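Local coordinates for protein SidF, inhibitor of growth family, member 3 (Legionella pneumophila subsp. pneumophila, PDB 4FYE) that dephosphorylates phosphoinositides, the phosphorylated inositol lipids of membranes, and probably removes the 3-phosphate of phosphatidylinositol 3,4,5-trisphosphate, at residues 73-78 against 150-155; 77-82 against 107-112; 712-717 against 738-743. The protein carries 1 engineered substitution. One frame throughout, in Å; residues are numbered along the deposited sequence.

Contact 1: residues 73-78 against 150-155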
ATOM      1  N   GLN A  73      -2.838  16.036 -22.602  1.00 42.44           N
ATOM      2  CA  GLN A  73      -2.255  14.724 -22.408  1.00 44.59           C
ATOM      3  C   GLN A  73      -3.233  13.772 -21.752  1.00 43.24           C
ATOM      4  O   GLN A  73      -3.337  12.650 -22.200  1.00 49.76           O
ATOM      5  CB  GLN A  73      -0.941  14.767 -21.630  1.00 44.03           C
ATOM      6  CG  GLN A  73       0.115  15.620 -22.291  1.00 46.32           C
ATOM      7  CD  GLN A  73       0.491  15.068 -23.636  1.00 51.42           C
ATOM      8  OE1 GLN A  73       0.835  13.877 -23.747  1.00 57.92           O
ATOM      9  NE2 GLN A  73       0.392  15.903 -24.680  1.00 49.22           N
ATOM     10  N   GLU A  74      -3.964  14.218 -20.741  1.00 40.64           N
ATOM     11  CA  GLU A  74      -4.878  13.331 -20.032  1.00 43.63           C
ATOM     12  C   GLU A  74      -6.038  12.962 -20.951  1.00 44.20           C
ATOM     13  O   GLU A  74      -6.522  11.845 -20.929  1.00 45.66           O
ATOM     14  CB  GLU A  74      -5.430  14.002 -18.756  1.00 41.75           C
ATOM     15  CG  GLU A  74      -4.340  14.372 -17.736  1.00 45.44           C
ATOM     16  CD  GLU A  74      -3.626  13.148 -17.127  1.00 47.20           C
ATOM     17  OE1 GLU A  74      -4.123  11.999 -17.194  1.00 46.11           O
ATOM     18  OE2 GLU A  74      -2.532  13.333 -16.584  1.00 46.19           O
ATOM     19  N   ALA A  75      -6.511  13.934 -21.707  1.00 42.46           N
ATOM     20  CA  ALA A  75      -7.489  13.674 -22.752  1.00 45.07           C
ATOM     21  C   ALA A  75      -7.012  12.618 -23.741  1.00 44.77           C
ATOM     22  O   ALA A  75      -7.767  11.701 -24.048  1.00 44.05           O
ATOM     23  CB  ALA A  75      -7.831  14.940 -23.471  1.00 40.08           C
ATOM     24  N   ASN A  76      -5.765  12.724 -24.221  1.00 46.34           N
ATOM     25  CA  ASN A  76      -5.203  11.673 -25.081  1.00 44.65           C
ATOM     26  C   ASN A  76      -5.150  10.325 -24.403  1.00 47.19           C
ATOM     27  O   ASN A  76      -5.526   9.351 -25.025  1.00 50.83           O
ATOM     28  CB  ASN A  76      -3.818  11.999 -25.567  1.00 47.37           C
ATOM     29  CG  ASN A  76      -3.787  13.126 -26.587  1.00 51.75           C
ATOM     30  OD1 ASN A  76      -4.796  13.643 -27.009  1.00 54.07           O
ATOM     31  ND2 ASN A  76      -2.605  13.545 -26.919  1.00 51.38           N
ATOM     32  N   ASN A  77      -4.706  10.260 -23.143  1.00 42.70           N
ATOM     33  CA  ASN A  77      -4.696   9.012 -22.375  1.00 45.83           C
ATOM     34  C   ASN A  77      -6.086   8.390 -22.254  1.00 46.66           C
ATOM     35  O   ASN A  77      -6.309   7.225 -22.531  1.00 52.46           O
ATOM     36  CB  ASN A  77      -4.146   9.251 -20.970  1.00 44.04           C
ATOM     37  CG  ASN A  77      -2.684   9.567 -20.997  1.00 47.99           C
ATOM     38  OD1 ASN A  77      -2.020   9.309 -21.998  1.00 53.78           O
ATOM     39  ND2 ASN A  77      -2.171  10.150 -19.916  1.00 45.41           N
ATOM     40  N   TYR A  78      -7.014   9.202 -21.826  1.00 45.57           N
ATOM     41  CA  TYR A  78      -8.390   8.809 -21.803  1.00 45.57           C
ATOM     42  C   TYR A  78      -8.869   8.339 -23.109  1.00 45.39           C
ATOM     43  O   TYR A  78      -9.451   7.304 -23.121  1.00 50.04           O
ATOM     44  CB  TYR A  78      -9.293   9.946 -21.355  1.00 43.80           C
ATOM     45  CG  TYR A  78     -10.691   9.445 -21.159  1.00 47.02           C
ATOM     46  CD1 TYR A  78     -11.077   8.890 -19.965  1.00 42.47           C
ATOM     47  CD2 TYR A  78     -11.625   9.500 -22.186  1.00 46.14           C
ATOM     48  CE1 TYR A  78     -12.370   8.447 -19.781  1.00 42.86           C
ATOM     49  CE2 TYR A  78     -12.900   9.076 -21.995  1.00 44.48           C
ATOM     50  CZ  TYR A  78     -13.244   8.538 -20.784  1.00 47.44           C
ATOM     51  OH  TYR A  78     -14.513   8.104 -20.576  1.00 53.48           O
ATOM     52  N   GLY A 150     -16.356  17.979 -20.969  1.00 46.35           N
ATOM     53  CA  GLY A 150     -17.523  18.051 -21.842  1.00 48.15           C
ATOM     54  C   GLY A 150     -17.280  17.238 -23.110  1.00 52.22           C
ATOM     55  O   GLY A 150     -18.113  16.442 -23.503  1.00 56.90           O
ATOM     56  N   SER A 151     -16.125  17.413 -23.744  1.00 52.56           N
ATOM     57  CA  SER A 151     -15.809  16.647 -24.960  1.00 54.36           C
ATOM     58  C   SER A 151     -15.618  15.157 -24.700  1.00 51.32           C
ATOM     59  O   SER A 151     -15.973  14.339 -25.551  1.00 50.83           O
ATOM     60  CB  SER A 151     -14.582  17.210 -25.665  1.00 52.56           C
ATOM     61  OG  SER A 151     -14.672  18.610 -25.633  1.00 64.19           O
ATOM     62  N   LEU A 152     -15.072  14.803 -23.550  1.00 46.93           N
ATOM     63  CA  LEU A 152     -14.863  13.373 -23.254  1.00 49.92           C
ATOM     64  C   LEU A 152     -16.154  12.641 -22.922  1.00 50.44           C
ATOM     65  O   LEU A 152     -16.255  11.443 -23.194  1.00 47.69           O
ATOM     66  CB  LEU A 152     -13.865  13.144 -22.155  1.00 46.58           C
ATOM     67  CG  LEU A 152     -12.453  13.658 -22.366  1.00 49.95           C
ATOM     68  CD1 LEU A 152     -11.632  13.266 -21.133  1.00 49.99           C
ATOM     69  CD2 LEU A 152     -11.815  13.102 -23.638  1.00 53.73           C
ATOM     70  N   GLN A 153     -17.152  13.363 -22.408  1.00 50.71           N
ATOM     71  CA  GLN A 153     -18.469  12.756 -22.256  1.00 53.11           C
ATOM     72  C   GLN A 153     -19.070  12.502 -23.605  1.00 54.22           C
ATOM     73  O   GLN A 153     -19.574  11.400 -23.856  1.00 58.52           O
ATOM     74  CB  GLN A 153     -19.419  13.586 -21.395  1.00 53.83           C
ATOM     75  CG  GLN A 153     -19.033  13.390 -19.943  1.00 62.51           C
ATOM     76  CD  GLN A 153     -19.325  14.589 -19.045  1.00 69.77           C
ATOM     77  OE1 GLN A 153     -19.796  15.648 -19.501  1.00 77.91           O
ATOM     78  NE2 GLN A 153     -19.062  14.418 -17.748  1.00 70.92           N
ATOM     79  N   GLN A 154     -19.012  13.480 -24.506  1.00 52.05           N
ATOM     80  CA  GLN A 154     -19.531  13.215 -25.865  1.00 50.52           C
ATOM     81  C   GLN A 154     -18.752  12.060 -26.544  1.00 52.79           C
ATOM     82  O   GLN A 154     -19.345  11.156 -27.185  1.00 49.04           O
ATOM     83  CB  GLN A 154     -19.521  14.477 -26.666  1.00 49.70           C
ATOM     84  CG  GLN A 154     -20.509  15.534 -26.161  1.00 48.15           C
ATOM     85  CD  GLN A 154     -20.178  16.865 -26.791  1.00 50.04           C
ATOM     86  OE1 GLN A 154     -19.075  17.028 -27.280  1.00 54.77           O
ATOM     87  NE2 GLN A 154     -21.123  17.811 -26.823  1.00 49.72           N
ATOM     88  N   PHE A 155     -17.435  12.014 -26.331  1.00 50.24           N
ATOM     89  CA  PHE A 155     -16.675  10.963 -27.009  1.00 53.12           C
ATOM     90  C   PHE A 155     -17.077   9.581 -26.509  1.00 52.31           C
ATOM     91  O   PHE A 155     -17.313   8.684 -27.298  1.00 51.94           O
ATOM     92  CB  PHE A 155     -15.153  11.165 -26.890  1.00 50.36           C
ATOM     93  CG  PHE A 155     -14.328   9.936 -27.256  1.00 50.39           C
ATOM     94  CD1 PHE A 155     -14.298   9.438 -28.570  1.00 56.24           C
ATOM     95  CD2 PHE A 155     -13.611   9.260 -26.286  1.00 49.66           C
ATOM     96  CE1 PHE A 155     -13.535   8.311 -28.890  1.00 58.08           C
ATOM     97  CE2 PHE A 155     -12.845   8.147 -26.586  1.00 49.82           C
ATOM     98  CZ  PHE A 155     -12.795   7.664 -27.882  1.00 54.41           C
TER
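Tyr78 reaches out from the helix of residues 73-78 and lies along Leu152 on the helix of 150-155, the two side chains sliding past each other in opposite directions. With CG anti to the backbone N (chi1 -172°), the tyrosine is thrown across the gap. Its CB comes within 4.1 Å of Leu152 CD1. Next along, Tyr78 CG lies 3.9 Å from that same methyl. Tyr78 CD2 faces both branches of the leucine, 3.9 Å from Leu152 CD2 and equally far from Leu152 CD1. Further out, Tyr78 CE2 passes Leu152 CB at 4.2 Å and meets Phe155 CD2 more loosely, at 4.4 Å, the two rings touching edge to edge. Leucine suits this place because its fork offers two methyls to the tyrosine ring, while the small Ala75, with CB 4.4 Å from Leu152 CD2, leaves the leucine room to come in. The short axes run almost parallel, 11° apart, and come no nearer than 11.2 Å, so long side chains must span the distance. Phe739 and Ile79 also pack on Leu152. The side chains meet carbon to carbon, which implies that dispersion forces and exclusion of water, rather than directed bonds, hold the helices at this point.

Contact 2: residues 77-82 against 107-112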
ATOM      1  N   ASN A  77      -4.706  10.260 -23.143  1.00 42.70           N
ATOM      2  CA  ASN A  77      -4.696   9.012 -22.375  1.00 45.83           C
ATOM      3  C   ASN A  77      -6.086   8.390 -22.254  1.00 46.66           C
ATOM      4  O   ASN A  77      -6.309   7.225 -22.531  1.00 52.46           O
ATOM      5  CB  ASN A  77      -4.146   9.251 -20.970  1.00 44.04           C
ATOM      6  CG  ASN A  77      -2.684   9.567 -20.997  1.00 47.99           C
ATOM      7  OD1 ASN A  77      -2.020   9.309 -21.998  1.00 53.78           O
ATOM      8  ND2 ASN A  77      -2.171  10.150 -19.916  1.00 45.41           N
ATOM      9  N   TYR A  78      -7.014   9.202 -21.826  1.00 45.57           N
ATOM     10  CA  TYR A  78      -8.390   8.809 -21.803  1.00 45.57           C
ATOM     11  C   TYR A  78      -8.869   8.339 -23.109  1.00 45.39           C
ATOM     12  O   TYR A  78      -9.451   7.304 -23.121  1.00 50.04           O
ATOM     13  CB  TYR A  78      -9.293   9.946 -21.355  1.00 43.80           C
ATOM     14  CG  TYR A  78     -10.691   9.445 -21.159  1.00 47.02           C
ATOM     15  CD1 TYR A  78     -11.077   8.890 -19.965  1.00 42.47           C
ATOM     16  CD2 TYR A  78     -11.625   9.500 -22.186  1.00 46.14           C
ATOM     17  CE1 TYR A  78     -12.370   8.447 -19.781  1.00 42.86           C
ATOM     18  CE2 TYR A  78     -12.900   9.076 -21.995  1.00 44.48           C
ATOM     19  CZ  TYR A  78     -13.244   8.538 -20.784  1.00 47.44           C
ATOM     20  OH  TYR A  78     -14.513   8.104 -20.576  1.00 53.48           O
ATOM     21  N   ILE A  79      -8.649   9.079 -24.215  1.00 48.89           N
ATOM     22  CA  ILE A  79      -9.151   8.608 -25.497  1.00 48.39           C
ATOM     23  C   ILE A  79      -8.583   7.194 -25.824  1.00 49.14           C
ATOM     24  O   ILE A  79      -9.323   6.259 -26.091  1.00 51.71           O
ATOM     25  CB  ILE A  79      -8.806   9.544 -26.661  1.00 53.05           C
ATOM     26  CG1 ILE A  79      -9.219  11.019 -26.459  1.00 58.09           C
ATOM     27  CG2 ILE A  79      -9.316   9.002 -27.963  1.00 46.58           C
ATOM     28  CD1 ILE A  79     -10.661  11.334 -26.394  1.00 58.11           C
ATOM     29  N   ASP A  80      -7.269   7.043 -25.768  1.00 50.30           N
ATOM     30  CA  ASP A  80      -6.577   5.880 -26.280  1.00 53.42           C
ATOM     31  C   ASP A  80      -6.891   4.682 -25.437  1.00 52.42           C
ATOM     32  O   ASP A  80      -7.052   3.580 -25.974  1.00 56.23           O
ATOM     33  CB  ASP A  80      -5.040   6.083 -26.255  1.00 57.00           C
ATOM     34  CG  ASP A  80      -4.552   7.117 -27.283  1.00 66.60           C
ATOM     35  OD1 ASP A  80      -5.300   7.470 -28.236  1.00 66.75           O
ATOM     36  OD2 ASP A  80      -3.403   7.603 -27.133  1.00 72.78           O
ATOM     37  N   ASN A  81      -6.937   4.894 -24.120  1.00 50.21           N
ATOM     38  CA  ASN A  81      -7.115   3.786 -23.189  1.00 51.28           C
ATOM     39  C   ASN A  81      -8.564   3.262 -23.268  1.00 51.43           C
ATOM     40  O   ASN A  81      -8.774   2.089 -23.242  1.00 52.62           O
ATOM     41  CB  ASN A  81      -6.668   4.125 -21.763  1.00 47.55           C
ATOM     42  CG  ASN A  81      -5.125   4.284 -21.624  1.00 47.80           C
ATOM     43  OD1 ASN A  81      -4.356   3.659 -22.326  1.00 49.13           O
ATOM     44  ND2 ASN A  81      -4.693   5.117 -20.703  1.00 45.57           N
ATOM     45  N   LEU A  82      -9.540   4.136 -23.457  1.00 47.47           N
ATOM     46  CA  LEU A  82     -10.902   3.700 -23.670  1.00 49.52           C
ATOM     47  C   LEU A  82     -11.004   3.025 -25.065  1.00 54.37           C
ATOM     48  O   LEU A  82     -11.678   1.971 -25.228  1.00 51.98           O
ATOM     49  CB  LEU A  82     -11.850   4.907 -23.563  1.00 51.37           C
ATOM     50  CG  LEU A  82     -13.373   4.777 -23.406  1.00 55.06           C
ATOM     51  CD1 LEU A  82     -14.159   5.879 -24.149  1.00 46.19           C
ATOM     52  CD2 LEU A  82     -13.858   3.432 -23.869  1.00 56.62           C
ATOM     53  N   GLU A 107     -11.687   6.523 -35.902  1.00 67.20           N
ATOM     54  CA  GLU A 107     -12.018   7.741 -36.608  1.00 71.66           C
ATOM     55  C   GLU A 107     -12.606   8.795 -35.665  1.00 68.03           C
ATOM     56  O   GLU A 107     -12.286   9.985 -35.790  1.00 63.98           O
ATOM     57  CB  GLU A 107     -12.949   7.486 -37.810  1.00 70.07           C
ATOM     58  CG  GLU A 107     -12.861   8.613 -38.786  1.00 74.33           C
ATOM     59  CD  GLU A 107     -13.996   8.650 -39.808  1.00 80.29           C
ATOM     60  OE1 GLU A 107     -14.628   7.603 -40.091  1.00 82.77           O
ATOM     61  OE2 GLU A 107     -14.249   9.745 -40.350  1.00 79.18           O
ATOM     62  N   MET A 108     -13.452   8.372 -34.731  1.00 66.07           N
ATOM     63  CA  MET A 108     -13.993   9.344 -33.786  1.00 65.05           C
ATOM     64  C   MET A 108     -12.906   9.786 -32.805  1.00 60.72           C
ATOM     65  O   MET A 108     -12.926  10.925 -32.308  1.00 61.52           O
ATOM     66  CB  MET A 108     -15.227   8.810 -33.048  1.00 64.15           C
ATOM     67  CG  MET A 108     -16.384   8.494 -33.982  1.00 66.54           C
ATOM     68  SD  MET A 108     -17.800   7.686 -33.207  0.81 66.44           S
ATOM     69  CE  MET A 108     -16.988   6.698 -31.973  1.00 55.92           C
ATOM     70  N   ALA A 109     -11.946   8.922 -32.550  1.00 57.19           N
ATOM     71  CA  ALA A 109     -10.885   9.262 -31.580  1.00 58.77           C
ATOM     72  C   ALA A 109      -9.972  10.353 -32.200  1.00 60.84           C
ATOM     73  O   ALA A 109      -9.683  11.383 -31.540  1.00 56.40           O
ATOM     74  CB  ALA A 109     -10.100   8.023 -31.162  1.00 52.69           C
ATOM     75  N   LYS A 110      -9.576  10.120 -33.465  1.00 61.94           N
ATOM     76  CA  LYS A 110      -8.805  11.080 -34.268  1.00 68.38           C
ATOM     77  C   LYS A 110      -9.548  12.395 -34.353  1.00 64.47           C
ATOM     78  O   LYS A 110      -8.972  13.460 -34.239  1.00 68.32           O
ATOM     79  CB  LYS A 110      -8.526  10.567 -35.704  1.00 76.01           C
ATOM     80  CG  LYS A 110      -7.279   9.688 -35.838  1.00 86.77           C
ATOM     81  CD  LYS A 110      -6.970   9.267 -37.293  1.00 91.08           C
ATOM     82  CE  LYS A 110      -6.477  10.427 -38.171  1.00 95.33           C
ATOM     83  NZ  LYS A 110      -6.279  10.045 -39.610  1.00101.23           N
ATOM     84  N   THR A 111     -10.844  12.360 -34.546  1.00 63.02           N
ATOM     85  CA  THR A 111     -11.466  13.638 -34.553  1.00 61.02           C
ATOM     86  C   THR A 111     -11.619  14.320 -33.182  1.00 55.51           C
ATOM     87  O   THR A 111     -11.651  15.549 -33.120  1.00 55.76           O
ATOM     88  CB  THR A 111     -12.739  13.736 -35.432  1.00 64.85           C
ATOM     89  OG1 THR A 111     -13.874  14.079 -34.637  1.00 67.38           O
ATOM     90  CG2 THR A 111     -12.971  12.551 -36.362  1.00 68.61           C
ATOM     91  N   PHE A 112     -11.765  13.562 -32.100  1.00 51.26           N
ATOM     92  CA  PHE A 112     -11.848  14.216 -30.798  1.00 51.25           C
ATOM     93  C   PHE A 112     -10.485  14.792 -30.432  1.00 51.67           C
ATOM     94  O   PHE A 112     -10.439  15.955 -30.026  1.00 53.55           O
ATOM     95  CB  PHE A 112     -12.472  13.348 -29.649  1.00 49.76           C
ATOM     96  CG  PHE A 112     -14.003  13.443 -29.583  1.00 50.91           C
ATOM     97  CD1 PHE A 112     -14.643  14.423 -28.784  1.00 48.79           C
ATOM     98  CD2 PHE A 112     -14.800  12.606 -30.374  1.00 49.19           C
ATOM     99  CE1 PHE A 112     -16.038  14.556 -28.766  1.00 47.24           C
ATOM    100  CE2 PHE A 112     -16.193  12.721 -30.335  1.00 48.96           C
ATOM    101  CZ  PHE A 112     -16.808  13.687 -29.532  1.00 47.72           C
TER
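Ile79 meets Ala109 and Phe112 because its first torsion, chi1 -53°, sends the two branches of the isoleucine different ways: CG2 stands anti to the backbone N, and CG1 anti to the carbonyl carbon. A second turn, chi2 -66°, then bends CD1 off the line of the chain. The CG2 branch does the main touching. It ends 3.4 Å from Ala109 CB, closer than methyl groups usually come, and 4.0 Å from Ala109 CA, so one methyl of the isoleucine presses on both the side chain and the backbone of the alanine. The CD1 branch reaches Phe112 CB at 4.2 Å, one turn further along the helix of residues 107-112.

Alanine suits its place because the backbones approach closely here, the CA atoms of Ile79 and Ala109 being only 6.4 Å apart. A beta-branched residue suits the other side, since it can serve two neighbours at once. Helices 71-92 and 98-119 are joined by a short connection and form a helical hairpin; helix 136-163 packs beside them and makes the group a three-helix bundle. Phe112 is turned to that third helix. Its CB points to Ile79, but the ring swings away, with Met108 O in plane at its edge, and meets the ring of Phe155 with planes about 55° apart. Ile79 likewise packs on Leu152 and Phe155, so it occupies the junction of all three helices.

Polar chemistry appears beside this apolar seam. Asp80, next to Ile79, points its CB away from the hairpin partner, yet its OD1 forms a salt bridge with Lys113, one residue past Phe112. Asn81 turns to the rest of the protein, where its amide is hydrogen-bonded to Ala31 N and Gly713 O.

Contact 3: residues 712-717 against 738-743; sequences TGVSGG and NFAKIK
Val714 sets both its methyls against Phe739, the two side chains crossing at about a right angle. Val714 CG2 lies 3.9 Å from Phe739 CB and 4.2 Å from CD2, touching the ring at its edge, near its plane. The other methyl, CG1, is 4.0 Å from the same Phe739 CB and skirts the backbone, 4.1 Å from Ala740 N. Beside this pair, Thr712 CB rests 4.0 Å from Ala740 CB; the small alanine lets the end of helix 701-712 come close.

Behind these contacts stands that same helix end. Thr712 OG1 is hydrogen-bonded to His708 O, one turn back, and also takes a weak bond from Val714 N (3.4 Å). His708 ND1 is bonded to Val714 O, so the valine is positioned through its backbone. Between them Gly713 leaves the helix with positive phi (93°), which suits a residue without CB. Ser715 OG then ties the loop to Glu74, Arg38 and Thr709.

With CG anti to the carbonyl carbon (chi1 -75°), the Phe739 ring leads away from the loop to Val148 and Leu152 of helix 136-163 and to Glu74 of helix 71-92, whose Tyr78 packs on Val714; helix 733-741 and the loop thus sit against both helices.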
ATOM      1  N   THR A 712      -6.191   3.381 -13.785  1.00 43.85           N
ATOM      2  CA  THR A 712      -7.502   3.851 -14.315  1.00 43.12           C
ATOM      3  C   THR A 712      -7.428   4.322 -15.733  1.00 41.47           C
ATOM      4  O   THR A 712      -8.454   4.515 -16.339  1.00 46.79           O
ATOM      5  CB  THR A 712      -8.186   4.975 -13.467  1.00 44.89           C
ATOM      6  OG1 THR A 712      -7.412   6.189 -13.584  1.00 40.81           O
ATOM      7  CG2 THR A 712      -8.296   4.551 -11.920  1.00 37.86           C
ATOM      8  N   GLY A 713      -6.239   4.460 -16.310  1.00 41.24           N
ATOM      9  CA  GLY A 713      -6.199   5.104 -17.620  1.00 43.34           C
ATOM     10  C   GLY A 713      -5.953   6.624 -17.661  1.00 44.89           C
ATOM     11  O   GLY A 713      -5.578   7.138 -18.714  1.00 48.63           O
ATOM     12  N   VAL A 714      -6.021   7.312 -16.512  1.00 41.59           N
ATOM     13  CA  VAL A 714      -5.894   8.779 -16.422  1.00 38.73           C
ATOM     14  C   VAL A 714      -5.129   9.155 -15.126  1.00 41.17           C
ATOM     15  O   VAL A 714      -5.018   8.364 -14.175  1.00 39.06           O
ATOM     16  CB  VAL A 714      -7.350   9.238 -16.499  1.00 45.08           C
ATOM     17  CG1 VAL A 714      -7.977   9.713 -15.187  1.00 43.83           C
ATOM     18  CG2 VAL A 714      -7.713   9.895 -17.793  1.00 37.03           C
ATOM     19  N   SER A 715      -4.543  10.333 -15.032  1.00 45.55           N
ATOM     20  CA  SER A 715      -3.859  10.625 -13.746  1.00 39.99           C
ATOM     21  C   SER A 715      -4.838  10.887 -12.591  1.00 39.78           C
ATOM     22  O   SER A 715      -6.078  10.968 -12.763  1.00 39.34           O
ATOM     23  CB  SER A 715      -2.859  11.757 -13.858  1.00 37.53           C
ATOM     24  OG  SER A 715      -1.879  11.478 -14.848  1.00 41.72           O
ATOM     25  N   GLY A 716      -4.277  10.992 -11.397  1.00 39.70           N
ATOM     26  CA  GLY A 716      -5.089  11.308 -10.269  1.00 38.60           C
ATOM     27  C   GLY A 716      -4.370  10.988  -8.966  1.00 52.61           C
ATOM     28  O   GLY A 716      -3.153  11.063  -8.862  1.00 39.16           O
ATOM     29  N   GLY A 717      -5.189  10.385  -8.107  1.00 56.69           N
ATOM     30  CA  GLY A 717      -5.283  10.664  -6.752  1.00 52.97           C
ATOM     31  C   GLY A 717      -6.378  11.714  -6.676  1.00 44.89           C
ATOM     32  O   GLY A 717      -6.186  12.815  -7.169  1.00 47.35           O
ATOM     33  N   ASN A 738     -11.307  12.749 -11.883  1.00 43.94           N
ATOM     34  CA  ASN A 738     -12.714  12.697 -12.356  1.00 48.62           C
ATOM     35  C   ASN A 738     -12.925  12.042 -13.690  1.00 50.66           C
ATOM     36  O   ASN A 738     -13.894  11.340 -13.837  1.00 57.07           O
ATOM     37  CB  ASN A 738     -13.342  14.069 -12.303  1.00 47.93           C
ATOM     38  CG  ASN A 738     -13.512  14.532 -10.866  1.00 56.83           C
ATOM     39  OD1 ASN A 738     -13.680  13.687  -9.964  1.00 63.29           O
ATOM     40  ND2 ASN A 738     -13.428  15.841 -10.623  1.00 54.95           N
ATOM     41  N   PHE A 739     -12.043  12.261 -14.651  1.00 51.75           N
ATOM     42  CA  PHE A 739     -12.231  11.704 -15.981  1.00 52.48           C
ATOM     43  C   PHE A 739     -12.623  10.237 -15.933  1.00 56.26           C
ATOM     44  O   PHE A 739     -13.438   9.783 -16.722  1.00 66.86           O
ATOM     45  CB  PHE A 739     -10.971  11.869 -16.823  1.00 52.08           C
ATOM     46  CG  PHE A 739     -10.747  13.262 -17.317  1.00 52.06           C
ATOM     47  CD1 PHE A 739     -11.591  14.284 -16.951  1.00 50.77           C
ATOM     48  CD2 PHE A 739      -9.681  13.547 -18.141  1.00 51.82           C
ATOM     49  CE1 PHE A 739     -11.380  15.567 -17.398  1.00 55.94           C
ATOM     50  CE2 PHE A 739      -9.464  14.828 -18.595  1.00 52.12           C
ATOM     51  CZ  PHE A 739     -10.317  15.840 -18.223  1.00 52.33           C
ATOM     52  N   ALA A 740     -12.029   9.498 -15.008  1.00 51.85           N
ATOM     53  CA  ALA A 740     -12.284   8.073 -14.867  1.00 59.78           C
ATOM     54  C   ALA A 740     -13.731   7.785 -14.499  1.00 65.20           C
ATOM     55  O   ALA A 740     -14.310   6.803 -14.935  1.00 67.66           O
ATOM     56  CB  ALA A 740     -11.350   7.474 -13.837  1.00 52.10           C
ATOM     57  N   LYS A 741     -14.288   8.627 -13.648  1.00 71.58           N
ATOM     58  CA  LYS A 741     -15.668   8.501 -13.206  1.00 81.02           C
ATOM     59  C   LYS A 741     -16.762   8.680 -14.263  1.00 82.57           C
ATOM     60  O   LYS A 741     -17.776   7.995 -14.214  1.00104.91           O
ATOM     61  CB  LYS A 741     -15.933   9.412 -12.011  1.00 77.52           C
ATOM     62  CG  LYS A 741     -15.410   8.854 -10.703  1.00 80.14           C
ATOM     63  CD  LYS A 741     -15.149   9.961  -9.702  1.00 77.28           C
ATOM     64  CE  LYS A 741     -16.423  10.713  -9.375  1.00 77.43           C
ATOM     65  NZ  LYS A 741     -16.577  11.941 -10.200  1.00 85.22           N
ATOM     66  N   ILE A 742     -16.576   9.602 -15.201  1.00 75.35           N
ATOM     67  CA  ILE A 742     -17.691  10.141 -15.978  1.00 92.38           C
ATOM     68  C   ILE A 742     -18.503   9.101 -16.743  1.00 98.70           C
ATOM     69  O   ILE A 742     -17.965   8.163 -17.324  1.00 96.19           O
ATOM     70  CB  ILE A 742     -17.236  11.220 -16.981  1.00 93.63           C
ATOM     71  CG1 ILE A 742     -16.323  10.623 -18.048  1.00 77.67           C
ATOM     72  CG2 ILE A 742     -16.559  12.375 -16.262  1.00 92.70           C
ATOM     73  CD1 ILE A 742     -15.484  11.658 -18.759  1.00 62.98           C
ATOM     74  N   LYS A 743     -19.817   9.290 -16.720  1.00 93.06           N
ATOM     75  CA  LYS A 743     -20.755   8.316 -17.251  1.00106.35           C
ATOM     76  C   LYS A 743     -21.914   8.986 -17.972  1.00 89.85           C
ATOM     77  O   LYS A 743     -23.052   8.919 -17.513  1.00 88.50           O
ATOM     78  CB  LYS A 743     -21.303   7.460 -16.110  1.00103.61           C
ATOM     79  CG  LYS A 743     -20.765   7.840 -14.740  1.00 96.93           C
ATOM     80  CD  LYS A 743     -19.779   6.798 -14.243  1.00 97.67           C
ATOM     81  CE  LYS A 743     -19.277   5.938 -15.389  1.00 96.12           C
ATOM     82  NZ  LYS A 743     -19.032   4.530 -14.978  1.00 87.38           N
TER

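Helix 71-92 is common to contacts 1 and 2, whose centres lie about 7 Å apart; it faces helix 136-163 in one and helix 98-119 in the other, and Ile79 CD1 reaches Leu152 and Phe155 to merge the two. Both are buried, and their side chains meet through apolar atoms. Contact 3, only partly buried and nearer the centre of the chain, joins a loop to the last modelled helix; its apolar touch is accompanied by hydrogen bonds that probably help shape the loop. It meets contact 1 through Glu74 and Ser715, and contact 2 through Asn81 and Gly713. The helices pack by hydrocarbon, whereas polar bonds help fasten the bundle to the C-terminal part of the domain.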